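Local coordinates for L-cysteine S-thiosulfotransferase subunit SoxA (Paracoccus denitrificans, PDB 2C1D), which forms, with its partner SoxX, a heme enzyme that joins thiosulfate to a cysteine of the carrier protein SoxY, passing electrons to cytochrome c, at residues Asp5-Glu10 against Val16-Lys21. Sequence-based numbering, arbitrary orientation.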
# COMPACT_ATOMS: atom_id res chain seq x y z
N ASP A 5 -9.34 -15.31 -14.12
CA ASP A 5 -9.05 -16.58 -13.41
C ASP A 5 -10.07 -16.80 -12.28
O ASP A 5 -10.84 -15.90 -11.95
CB ASP A 5 -7.61 -16.59 -12.87
CG ASP A 5 -7.03 -18.00 -12.70
OD1 ASP A 5 -7.76 -19.01 -12.69
OD2 ASP A 5 -5.81 -18.19 -12.55
N GLY A 6 -10.12 -18.01 -11.74
CA GLY A 6 -10.97 -18.31 -10.60
C GLY A 6 -10.20 -19.05 -9.53
O GLY A 6 -9.28 -19.81 -9.84
N LEU A 7 -10.56 -18.82 -8.27
CA LEU A 7 -9.85 -19.40 -7.13
C LEU A 7 -10.76 -20.32 -6.30
O LEU A 7 -11.73 -19.88 -5.69
CB LEU A 7 -9.24 -18.29 -6.25
CG LEU A 7 -8.54 -18.72 -4.95
CD1 LEU A 7 -7.51 -19.83 -5.19
CD2 LEU A 7 -7.88 -17.51 -4.28
N VAL A 8 -10.40 -21.59 -6.28
CA VAL A 8 -11.05 -22.61 -5.49
C VAL A 8 -9.90 -23.33 -4.80
O VAL A 8 -9.04 -23.91 -5.46
CB VAL A 8 -11.86 -23.59 -6.37
CG1 VAL A 8 -12.57 -24.62 -5.53
CG2 VAL A 8 -12.89 -22.82 -7.20
N ILE A 9 -9.85 -23.25 -3.49
CA ILE A 9 -8.74 -23.78 -2.74
C ILE A 9 -9.00 -25.25 -2.45
O ILE A 9 -10.07 -25.58 -1.96
CB ILE A 9 -8.53 -22.97 -1.44
CG1 ILE A 9 -8.36 -21.47 -1.74
CG2 ILE A 9 -7.32 -23.51 -0.69
CD1 ILE A 9 -8.20 -20.57 -0.52
N GLU A 10 -8.05 -26.12 -2.76
CA GLU A 10 -8.08 -27.49 -2.26
C GLU A 10 -7.68 -27.53 -0.80
O GLU A 10 -6.62 -27.06 -0.44
CB GLU A 10 -7.13 -28.41 -3.03
CG GLU A 10 -7.46 -28.56 -4.50
CD GLU A 10 -6.70 -29.69 -5.17
OE1 GLU A 10 -7.05 -29.94 -6.33
OE2 GLU A 10 -5.78 -30.30 -4.56
N VAL A 16 -12.89 -25.07 -1.24
CA VAL A 16 -13.57 -23.84 -0.83
C VAL A 16 -13.39 -22.73 -1.86
O VAL A 16 -12.27 -22.32 -2.21
CB VAL A 16 -13.38 -23.43 0.69
CG1 VAL A 16 -12.32 -24.24 1.40
CG2 VAL A 16 -13.19 -21.92 0.88
N GLU A 17 -14.53 -22.31 -2.39
CA GLU A 17 -14.61 -21.25 -3.34
C GLU A 17 -14.31 -19.92 -2.65
O GLU A 17 -14.81 -19.66 -1.55
CB GLU A 17 -16.00 -21.23 -3.98
CG GLU A 17 -16.39 -22.53 -4.69
CD GLU A 17 -17.74 -22.42 -5.40
OE1 GLU A 17 -18.41 -21.36 -5.28
OE2 GLU A 17 -18.12 -23.41 -6.08
N ILE A 18 -13.49 -19.12 -3.31
CA ILE A 18 -13.17 -17.77 -2.92
C ILE A 18 -13.72 -16.81 -4.00
O ILE A 18 -13.36 -16.92 -5.18
CB ILE A 18 -11.64 -17.61 -2.77
CG1 ILE A 18 -11.05 -18.67 -1.82
CG2 ILE A 18 -11.28 -16.19 -2.31
CD1 ILE A 18 -11.63 -18.69 -0.38
N VAL A 19 -14.60 -15.90 -3.60
CA VAL A 19 -15.03 -14.80 -4.48
C VAL A 19 -13.89 -13.80 -4.55
O VAL A 19 -13.56 -13.15 -3.55
CB VAL A 19 -16.34 -14.10 -3.98
CG1 VAL A 19 -16.70 -12.88 -4.85
CG2 VAL A 19 -17.52 -15.08 -3.97
N THR A 20 -13.27 -13.69 -5.71
CA THR A 20 -12.16 -12.76 -5.94
C THR A 20 -12.50 -11.57 -6.85
O THR A 20 -11.64 -10.74 -7.14
CB THR A 20 -10.98 -13.51 -6.57
OG1 THR A 20 -11.41 -14.20 -7.76
CG2 THR A 20 -10.47 -14.60 -5.64
N LYS A 21 -13.74 -11.53 -7.33
CA LYS A 21 -14.21 -10.50 -8.26
C LYS A 21 -15.72 -10.38 -8.04
O LYS A 21 -16.45 -11.38 -8.01
CB LYS A 21 -13.85 -10.88 -9.70
CG LYS A 21 -14.69 -10.22 -10.80
CD LYS A 21 -14.34 -10.78 -12.20
CE LYS A 21 -14.96 -9.90 -13.33
NZ LYS A 21 -15.11 -10.63 -14.62
O HOH W 1 -12.41 -16.68 -7.64
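On one face of this two-stranded ladder are Leu7, Ile9, Val16 and Ile18; the other carries Val8 and Glu17, a non-hydrogen-bonded pair that meets loosely, Val8 CG2 coming no nearer than 4.3 Å to Glu17 CG, and is open to solvent. Between the facing edges of the strands, the carbonyl of Val16 receives the N-H of Ile9 at 2.9 Å from N to O, while the CA-H of Val8 makes a longer contact with the same oxygen. The return bond, Val16 N to Ile9 O, is 3.0 Å. Strand 7-9 and the start of strand 16-22 form an antiparallel beta hairpin, the first two strands of a three-stranded sheet completed by strand 35-36. On the apolar face Leu7, Ile9 and Ile18 are buried, and Val16 is partly exposed. Leu7 and Ile18 lie side by side, CG of Leu7 3.9 Å from CB of Ile18. With CG1 of Ile18 beside its own backbone N (chi1 -54°), that branch reaches CD1 of Ile9 at 3.7 Å. Ile18 N bonds directly to Leu7 O, 3.1 Å away; in place of a return bond, a water accepts from Leu7 N and donates to Ile18 O, and it also bonds Thr20 OG1, an atom held in addition by His40 NE2. The methyl CG2 of Thr20 packs on CB of Leu7, 3.9 Å away, the two side chains crossing at about a right angle. At the opposite end of the ladder, the side chain of Ile9 comes within about 5 Å of that of the zinc ligand Asp52.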